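Local coordinates for orotidine 5'-phosphate decarboxylase (Pyrococcus horikoshii, PDB 2CZD), which probably catalyses the decarboxylation of orotidine 5'-monophosphate to UMP, the last step of de novo UMP biosynthesis, working as a homodimer, at residues I102-E107 against N129-F134; F134-P139 against I157-P162; E144-I149 against A177-I182. All blocks are in the same frame, centred on the assembly; numbering follows the deposited sequence.

Contact 1. Residues I102-E107 against N129-F134; sequences IIMVVE and NEIEPF
Met104 lies across the ring of Pro133 at about a right angle, its SD 3.6 Å from Pro133 CG, where the chain leaves helix 121-131 of a TIM barrel and turns in toward strand 135-137. The contact belongs to the beta-alpha-beta crossover that joins strands 101-105 and 135-137. A bend at the last torsion of Met104 (chi3 64°) turns CE toward Ile131, whose CD1 it meets at 4.2 Å, while SD also touches CG2 of the same isoleucine. Ile102 reaches the same proline at CB: its CG1, held between the backbone N and the carbonyl carbon (chi1 59°), packs 3.6 Å from Pro133 CB, and CD1 goes on to Ile131 CG2. With an alanine at Met104, Pro133 and Ile131 are likely to lose the thioether that bridges them, leaving a gap between them. Glu132, with positive phi, ends the helical conformation and lets the chain swing inward. Val93 and Val96 of helix 90-97 pack against Ile102 as well. Ile103 and Phe134 run side by side and point the same way, Ile103 CG1 meeting the ring near its plane, at the edge, 4.1 Å from Phe134 CD1. The backbones are tied by a weak bond from Phe134 N to Ile102 O (2.9 Å, 129° at the hydrogen), and a water accepts from Ile102 N at 3.1 Å and, weakly, from Phe134 N.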
loop_
_atom_site.group_PDB
_atom_site.type_symbol
_atom_site.label_atom_id
_atom_site.label_comp_id
_atom_site.label_asym_id
_atom_site.label_seq_id
_atom_site.Cartn_x
_atom_site.Cartn_y
_atom_site.Cartn_z
ATOM N N ILE B 102 11.295 -3.266 10.283
ATOM C CA ILE B 102 10.078 -3.659 9.621
ATOM C C ILE B 102 9.303 -4.731 10.342
ATOM O O ILE B 102 9.838 -5.469 11.173
ATOM C CB ILE B 102 10.371 -4.192 8.191
ATOM C CG1 ILE B 102 11.319 -5.399 8.247
ATOM C CG2 ILE B 102 10.975 -3.067 7.329
ATOM C CD1 ILE B 102 11.361 -6.236 6.940
ATOM N N ILE B 103 8.021 -4.806 10.011
ATOM C CA ILE B 103 7.111 -5.821 10.543
ATOM C C ILE B 103 6.488 -6.391 9.271
ATOM O O ILE B 103 5.983 -5.634 8.446
ATOM C CB ILE B 103 6.020 -5.192 11.434
ATOM C CG1 ILE B 103 6.659 -4.716 12.743
ATOM C CG2 ILE B 103 4.876 -6.222 11.694
ATOM C CD1 ILE B 103 5.790 -3.752 13.542
ATOM N N MET B 104 6.512 -7.713 9.106
ATOM C CA MET B 104 6.001 -8.338 7.883
ATOM C C MET B 104 4.624 -8.955 7.987
ATOM O O MET B 104 4.269 -9.524 8.997
ATOM C CB MET B 104 6.996 -9.412 7.401
ATOM C CG MET B 104 8.333 -8.825 6.973
ATOM S SD MET B 104 9.601 -10.096 6.638
ATOM C CE MET B 104 8.873 -10.975 5.212
ATOM N N VAL B 105 3.854 -8.853 6.903
ATOM C CA VAL B 105 2.521 -9.433 6.857
ATOM C C VAL B 105 2.644 -10.850 6.321
ATOM O O VAL B 105 3.100 -11.062 5.179
ATOM C CB VAL B 105 1.579 -8.668 5.885
ATOM C CG1 VAL B 105 0.235 -9.415 5.761
ATOM C CG2 VAL B 105 1.378 -7.231 6.353
ATOM N N VAL B 106 2.232 -11.813 7.140
ATOM C CA VAL B 106 2.274 -13.208 6.729
ATOM C C VAL B 106 0.896 -13.857 6.697
ATOM O O VAL B 106 0.728 -14.944 6.153
ATOM C CB VAL B 106 3.209 -14.038 7.650
ATOM C CG1 VAL B 106 4.589 -13.408 7.673
ATOM C CG2 VAL B 106 2.623 -14.157 9.066
ATOM N N GLU B 107 -0.087 -13.184 7.275
ATOM C CA GLU B 107 -1.450 -13.706 7.328
ATOM C C GLU B 107 -2.373 -12.514 7.583
ATOM O O GLU B 107 -1.998 -11.589 8.309
ATOM C CB GLU B 107 -1.561 -14.710 8.482
ATOM C CG GLU B 107 -2.914 -15.404 8.560
ATOM C CD GLU B 107 -2.947 -16.492 9.624
ATOM O OE1 GLU B 107 -2.070 -17.380 9.600
ATOM O OE2 GLU B 107 -3.858 -16.469 10.467
ATOM N N ASN B 129 11.424 -15.846 8.349
ATOM C CA ASN B 129 12.528 -16.467 9.076
ATOM C C ASN B 129 13.876 -16.139 8.427
ATOM O O ASN B 129 14.887 -16.005 9.117
ATOM C CB ASN B 129 12.318 -17.975 9.149
ATOM C CG ASN B 129 11.229 -18.354 10.120
ATOM O OD1 ASN B 129 10.823 -17.539 10.959
ATOM N ND2 ASN B 129 10.761 -19.590 10.028
ATOM N N GLU B 130 13.886 -15.992 7.105
ATOM C CA GLU B 130 15.114 -15.680 6.382
ATOM C C GLU B 130 15.504 -14.228 6.613
ATOM O O GLU B 130 16.661 -13.911 6.911
ATOM C CB GLU B 130 14.918 -15.873 4.870
ATOM C CG GLU B 130 14.744 -17.303 4.369
ATOM C CD GLU B 130 14.573 -17.369 2.840
ATOM O OE1 GLU B 130 14.331 -18.477 2.320
ATOM O OE2 GLU B 130 14.680 -16.319 2.151
ATOM N N ILE B 131 14.521 -13.341 6.487
ATOM C CA ILE B 131 14.769 -11.914 6.610
ATOM C C ILE B 131 14.978 -11.409 8.034
ATOM O O ILE B 131 15.729 -10.458 8.257
ATOM C CB ILE B 131 13.625 -11.130 5.914
ATOM C CG1 ILE B 131 13.784 -11.274 4.391
ATOM C CG2 ILE B 131 13.651 -9.647 6.314
ATOM C CD1 ILE B 131 12.687 -10.630 3.580
ATOM N N GLU B 132 14.337 -12.077 8.995
ATOM C CA GLU B 132 14.404 -11.702 10.405
ATOM C C GLU B 132 13.978 -10.245 10.674
ATOM O O GLU B 132 14.773 -9.409 11.112
ATOM C CB GLU B 132 15.797 -11.984 11.000
ATOM C CG GLU B 132 16.182 -13.449 10.927
ATOM C CD GLU B 132 17.596 -13.732 11.438
ATOM O OE1 GLU B 132 17.990 -14.914 11.425
ATOM O OE2 GLU B 132 18.318 -12.784 11.830
ATOM N N PRO B 133 12.716 -9.913 10.359
ATOM C CA PRO B 133 12.191 -8.563 10.599
ATOM C C PRO B 133 12.007 -8.420 12.119
ATOM O O PRO B 133 12.165 -9.387 12.869
ATOM C CB PRO B 133 10.824 -8.593 9.908
ATOM C CG PRO B 133 10.384 -10.026 10.151
ATOM C CD PRO B 133 11.660 -10.802 9.833
ATOM N N PHE B 134 11.673 -7.218 12.565
ATOM C CA PHE B 134 11.403 -7.025 13.990
ATOM C C PHE B 134 10.248 -7.936 14.407
ATOM O O PHE B 134 10.274 -8.538 15.481
ATOM C CB PHE B 134 11.019 -5.566 14.268
ATOM C CG PHE B 134 10.503 -5.328 15.675
ATOM C CD1 PHE B 134 9.137 -5.224 15.927
ATOM C CD2 PHE B 134 11.388 -5.208 16.742
ATOM C CE1 PHE B 134 8.646 -4.999 17.212
ATOM C CE2 PHE B 134 10.914 -4.982 18.030
ATOM C CZ PHE B 134 9.537 -4.876 18.271
HETATM O O HOH W 1 13.614 -5.101 11.089
#

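Contact 2. Residues F134-P139 against I157-P162; sequences FGVIAP and IKILAP
One face of the Phe134 ring receives the aliphatic part of Lys158: CG stands 4.2 Å from the ring centroid and 18° off the normal, a CH-pi contact displaced toward the rim at CZ. A bend at chi2 (-66°) then leads the rest of the lysine away from the phenylalanine. At the other end, the Pro162 ring sets CD against Ile137 CG2 at 3.8 Å, the two side chains crossing at about a right angle, and the same CD touches Ala138 O. Between these rings, strands 135-137 and 158-161 run parallel. Four backbone bonds join them: Lys158 N to Phe134 O, Val136 N to Lys158 O, Leu160 N to Val136 O and Ala138 N to Leu160 O, each close to 3.0 Å. Gly135 lies 3.1 Å by its CA from Lys158 O, and a CB there would clash with that carbonyl. On the face carrying Val136 and Ile159, Val136 CG2 meets Ile159 CG1, and Ile159 CG2 reaches Ala138 CB at 3.6 Å. Ile137 and Leu160 point to the opposite face, into the barrel, where both touch Ile103. Pro162 is one of the substrate-binding residues, so this end of the strand pair opens onto the active site. Strands 101-105 and 181-184 flank the pair in the sheet, while helix 144-150 packs over Val136 and Ala138 through Ile149 and over Ala161 through Ile146.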
loop_
_atom_site.group_PDB
_atom_site.type_symbol
_atom_site.label_atom_id
_atom_site.label_comp_id
_atom_site.label_asym_id
_atom_site.label_seq_id
_atom_site.Cartn_x
_atom_site.Cartn_y
_atom_site.Cartn_z
ATOM N N PHE B 134 11.673 -7.218 12.565
ATOM C CA PHE B 134 11.403 -7.025 13.990
ATOM C C PHE B 134 10.248 -7.936 14.407
ATOM O O PHE B 134 10.274 -8.538 15.481
ATOM C CB PHE B 134 11.019 -5.566 14.268
ATOM C CG PHE B 134 10.503 -5.328 15.675
ATOM C CD1 PHE B 134 9.137 -5.224 15.927
ATOM C CD2 PHE B 134 11.388 -5.208 16.742
ATOM C CE1 PHE B 134 8.646 -4.999 17.212
ATOM C CE2 PHE B 134 10.914 -4.982 18.030
ATOM C CZ PHE B 134 9.537 -4.876 18.271
ATOM N N GLY B 135 9.228 -8.022 13.560
ATOM C CA GLY B 135 8.094 -8.864 13.895
ATOM C C GLY B 135 7.169 -9.159 12.739
ATOM O O GLY B 135 7.435 -8.768 11.600
ATOM N N VAL B 136 6.103 -9.896 13.046
ATOM C CA VAL B 136 5.060 -10.233 12.080
ATOM C C VAL B 136 3.737 -10.067 12.801
ATOM O O VAL B 136 3.691 -10.014 14.033
ATOM C CB VAL B 136 5.142 -11.692 11.537
ATOM C CG1 VAL B 136 6.479 -11.911 10.840
ATOM C CG2 VAL B 136 4.925 -12.697 12.658
ATOM N N ILE B 137 2.660 -9.969 12.028
ATOM C CA ILE B 137 1.336 -9.834 12.613
ATOM C C ILE B 137 0.598 -11.175 12.610
ATOM O O ILE B 137 0.678 -11.942 11.647
ATOM C CB ILE B 137 0.521 -8.776 11.838
ATOM C CG1 ILE B 137 1.127 -7.389 12.103
ATOM C CG2 ILE B 137 -0.949 -8.845 12.247
ATOM C CD1 ILE B 137 0.442 -6.275 11.360
ATOM N N ALA B 138 -0.074 -11.492 13.716
ATOM C CA ALA B 138 -0.849 -12.738 13.796
ATOM C C ALA B 138 -2.269 -12.320 14.127
ATOM O O ALA B 138 -2.547 -11.876 15.252
ATOM C CB ALA B 138 -0.312 -13.662 14.917
ATOM N N PRO B 139 -3.180 -12.411 13.144
ATOM C CA PRO B 139 -4.578 -12.039 13.376
ATOM C C PRO B 139 -4.913 -12.736 14.682
ATOM O O PRO B 139 -4.980 -13.960 14.723
ATOM C CB PRO B 139 -5.293 -12.659 12.181
ATOM C CG PRO B 139 -4.258 -12.508 11.068
ATOM C CD PRO B 139 -2.969 -12.906 11.769
ATOM N N ILE B 157 11.995 -13.129 16.489
ATOM C CA ILE B 157 11.040 -12.324 15.729
ATOM C C ILE B 157 9.780 -12.229 16.572
ATOM O O ILE B 157 9.232 -13.257 16.979
ATOM C CB ILE B 157 10.691 -12.971 14.363
ATOM C CG1 ILE B 157 11.981 -13.179 13.554
ATOM C CG2 ILE B 157 9.714 -12.051 13.579
ATOM C CD1 ILE B 157 11.795 -13.959 12.252
ATOM N N LYS B 158 9.338 -10.999 16.825
ATOM C CA LYS B 158 8.156 -10.748 17.652
ATOM C C LYS B 158 6.845 -10.962 16.904
ATOM O O LYS B 158 6.797 -10.998 15.667
ATOM C CB LYS B 158 8.155 -9.306 18.172
ATOM C CG LYS B 158 9.444 -8.826 18.843
ATOM C CD LYS B 158 9.718 -9.567 20.120
ATOM C CE LYS B 158 10.991 -9.020 20.788
ATOM N NZ LYS B 158 11.356 -9.733 22.046
ATOM N N ILE B 159 5.781 -11.142 17.685
ATOM C CA ILE B 159 4.452 -11.281 17.131
ATOM C C ILE B 159 3.570 -10.173 17.710
ATOM O O ILE B 159 3.548 -9.948 18.932
ATOM C CB ILE B 159 3.846 -12.643 17.474
ATOM C CG1 ILE B 159 4.581 -13.725 16.688
ATOM C CG2 ILE B 159 2.364 -12.683 17.113
ATOM C CD1 ILE B 159 4.088 -15.153 17.009
ATOM N N LEU B 160 2.879 -9.460 16.830
ATOM C CA LEU B 160 1.953 -8.403 17.240
ATOM C C LEU B 160 0.571 -8.949 16.894
ATOM O O LEU B 160 0.342 -9.367 15.765
ATOM C CB LEU B 160 2.228 -7.102 16.473
ATOM C CG LEU B 160 3.566 -6.425 16.789
ATOM C CD1 LEU B 160 4.667 -7.039 15.926
ATOM C CD2 LEU B 160 3.492 -4.922 16.504
ATOM N N ALA B 161 -0.357 -8.927 17.849
ATOM C CA ALA B 161 -1.678 -9.516 17.623
ATOM C C ALA B 161 -2.886 -8.595 17.781
ATOM O O ALA B 161 -3.188 -8.132 18.895
ATOM C CB ALA B 161 -1.869 -10.730 18.543
ATOM N N PRO B 162 -3.566 -8.292 16.666
ATOM C CA PRO B 162 -4.756 -7.443 16.686
ATOM C C PRO B 162 -5.978 -8.364 16.837
ATOM O O PRO B 162 -5.865 -9.595 16.843
ATOM C CB PRO B 162 -4.743 -6.794 15.303
ATOM C CG PRO B 162 -4.234 -7.928 14.421
ATOM C CD PRO B 162 -3.147 -8.592 15.278
#

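Contact 3. Residues E144-I149 against A177-I182; sequences ERIGYI and AGADYI
Ile146 presses its CG2 methyl against the backbone where helix 170-177 gives way to the loop before strand 181-184, 3.5 Å from Ala179 N and 3.6 Å from Gly178 C. This is neighbour packing in the outer layer of the TIM barrel, between helix 144-150 and the next helix-to-strand turn. With chi1 at -66°, the CG2 branch lies anti to the backbone N and points at the turn, also touching Ala177 CB at 4.1 Å; the other branch carries CD1 on to Ala179 CB at 4.3 Å. One turn-forming glycine makes the fit possible: Gly178 closes a Schellman motif with phi 142°; a side chain here would crowd Ile146 CG2, and at this phi it would also collide with the carbonyl O of Ala177. Around this first shell, Ala174 and Ala161 also pack on Ile146, wedging the isoleucine between helix 170-177 and strand 158-161, and Ile164 of the substrate-binding segment lies close by. Helix 144-150 has further ties of its own. Arg145 pairs with Glu107 in a salt bridge, and NH2 of this arginine rides 3.3 Å above one face of the Tyr148 ring, toward its rim; Tyr148 OH is hydrogen-bonded to Asp122 OD1. Beyond the turn, Asp180 OD1 takes a hydrogen bond from Ile159 N and ties the loop to the neighbouring strand. Where the helix backbone comes nearest the turn, Gly147 CA lies 3.7 Å from Ala177 O.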
loop_
_atom_site.group_PDB
_atom_site.type_symbol
_atom_site.label_atom_id
_atom_site.label_comp_id
_atom_site.label_asym_id
_atom_site.label_seq_id
_atom_site.Cartn_x
_atom_site.Cartn_y
_atom_site.Cartn_z
ATOM N N GLU B 144 -5.732 -19.738 18.260
ATOM C CA GLU B 144 -4.975 -20.725 17.509
ATOM C C GLU B 144 -3.939 -20.159 16.548
ATOM O O GLU B 144 -2.850 -20.706 16.464
ATOM C CB GLU B 144 -5.914 -21.671 16.746
ATOM C CG GLU B 144 -5.203 -22.523 15.686
ATOM C CD GLU B 144 -6.113 -23.536 15.000
ATOM O OE1 GLU B 144 -7.280 -23.194 14.694
ATOM O OE2 GLU B 144 -5.649 -24.674 14.756
ATOM N N ARG B 145 -4.259 -19.072 15.839
ATOM C CA ARG B 145 -3.319 -18.499 14.876
ATOM C C ARG B 145 -2.064 -17.900 15.491
ATOM O O ARG B 145 -1.009 -17.897 14.858
ATOM C CB ARG B 145 -3.998 -17.444 14.001
ATOM C CG ARG B 145 -5.265 -17.919 13.315
ATOM C CD ARG B 145 -5.044 -19.227 12.576
ATOM N NE ARG B 145 -4.004 -19.125 11.560
ATOM C CZ ARG B 145 -3.477 -20.170 10.922
ATOM N NH1 ARG B 145 -3.891 -21.400 11.198
ATOM N NH2 ARG B 145 -2.538 -19.992 10.008
ATOM N N ILE B 146 -2.164 -17.380 16.708
ATOM C CA ILE B 146 -0.980 -16.824 17.353
ATOM C C ILE B 146 0.010 -17.970 17.586
ATOM O O ILE B 146 1.193 -17.870 17.236
ATOM C CB ILE B 146 -1.322 -16.150 18.703
ATOM C CG1 ILE B 146 -2.193 -14.907 18.457
ATOM C CG2 ILE B 146 -0.035 -15.767 19.431
ATOM C CD1 ILE B 146 -2.700 -14.243 19.752
ATOM N N GLY B 147 -0.482 -19.057 18.172
ATOM C CA GLY B 147 0.374 -20.204 18.413
ATOM C C GLY B 147 0.863 -20.857 17.130
ATOM O O GLY B 147 2.022 -21.264 17.035
ATOM N N TYR B 148 -0.018 -20.938 16.134
ATOM C CA TYR B 148 0.325 -21.558 14.860
ATOM C C TYR B 148 1.529 -20.845 14.265
ATOM O O TYR B 148 2.477 -21.471 13.791
ATOM C CB TYR B 148 -0.841 -21.453 13.879
ATOM C CG TYR B 148 -0.554 -22.086 12.540
ATOM C CD1 TYR B 148 -0.912 -23.403 12.284
ATOM C CD2 TYR B 148 0.090 -21.377 11.536
ATOM C CE1 TYR B 148 -0.637 -24.000 11.052
ATOM C CE2 TYR B 148 0.377 -21.968 10.296
ATOM C CZ TYR B 148 0.004 -23.282 10.068
ATOM O OH TYR B 148 0.251 -23.867 8.842
ATOM N N ILE B 149 1.474 -19.522 14.287
ATOM C CA ILE B 149 2.569 -18.740 13.735
ATOM C C ILE B 149 3.816 -18.852 14.612
ATOM O O ILE B 149 4.928 -19.037 14.105
ATOM C CB ILE B 149 2.129 -17.254 13.546
ATOM C CG1 ILE B 149 1.081 -17.213 12.415
ATOM C CG2 ILE B 149 3.341 -16.347 13.302
ATOM C CD1 ILE B 149 0.397 -15.861 12.218
ATOM N N ALA B 177 0.008 -17.240 24.559
ATOM C CA ALA B 177 0.056 -18.063 23.357
ATOM C C ALA B 177 1.198 -17.680 22.411
ATOM O O ALA B 177 1.537 -18.455 21.510
ATOM C CB ALA B 177 -1.270 -17.973 22.616
ATOM N N GLY B 178 1.749 -16.482 22.587
ATOM C CA GLY B 178 2.852 -16.072 21.727
ATOM C C GLY B 178 2.860 -14.620 21.299
ATOM O O GLY B 178 3.763 -14.183 20.576
ATOM N N ALA B 179 1.867 -13.853 21.730
ATOM C CA ALA B 179 1.851 -12.451 21.343
ATOM C C ALA B 179 2.778 -11.598 22.202
ATOM O O ALA B 179 2.623 -11.539 23.435
ATOM C CB ALA B 179 0.426 -11.880 21.435
ATOM N N ASP B 180 3.756 -10.939 21.576
ATOM C CA ASP B 180 4.609 -10.014 22.317
ATOM C C ASP B 180 3.892 -8.686 22.566
ATOM O O ASP B 180 4.147 -8.010 23.562
ATOM C CB ASP B 180 5.902 -9.741 21.557
ATOM C CG ASP B 180 6.742 -10.980 21.431
ATOM O OD1 ASP B 180 6.705 -11.617 20.358
ATOM O OD2 ASP B 180 7.425 -11.330 22.430
ATOM N N TYR B 181 3.022 -8.312 21.626
ATOM C CA TYR B 181 2.227 -7.092 21.688
ATOM C C TYR B 181 0.802 -7.397 21.280
ATOM O O TYR B 181 0.552 -8.261 20.423
ATOM C CB TYR B 181 2.745 -6.038 20.695
ATOM C CG TYR B 181 4.171 -5.613 20.927
ATOM C CD1 TYR B 181 4.469 -4.525 21.750
ATOM C CD2 TYR B 181 5.225 -6.317 20.339
ATOM C CE1 TYR B 181 5.791 -4.141 21.984
ATOM C CE2 TYR B 181 6.541 -5.950 20.565
ATOM C CZ TYR B 181 6.818 -4.867 21.383
ATOM O OH TYR B 181 8.121 -4.513 21.614
ATOM N N ILE B 182 -0.124 -6.659 21.892
ATOM C CA ILE B 182 -1.533 -6.756 21.582
ATOM C C ILE B 182 -1.852 -5.416 20.913
ATOM O O ILE B 182 -1.500 -4.362 21.459
ATOM C CB ILE B 182 -2.381 -6.873 22.867
ATOM C CG1 ILE B 182 -1.982 -8.137 23.643
ATOM C CG2 ILE B 182 -3.849 -6.907 22.504
ATOM C CD1 ILE B 182 -2.179 -9.394 22.848
#

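In the fold
The contacts follow one another round one side of the barrel wall. Contacts 1 and 2 are buried and share Phe134, and Met104 N probably bonds to Gly135 O, so strands 101-105, 135-137 and 158-161 form a continuous run. Contact 2 lies nearest the centre of the chain; contacts 1 and 3 sit at similar distances farther out, contact 3 only partly buried. Probable backbone bonds between Ile159 and Asp180 and between Ala161 and Tyr181 connect its strand to contact 2. Regular strand pairing dominates contact 2, apolar side chains with one weak backbone bond make contact 1, and contact 3 relies on van der Waals packing alone. Phe134 CZ packs on Tyr181 OH between contacts 1 and 3.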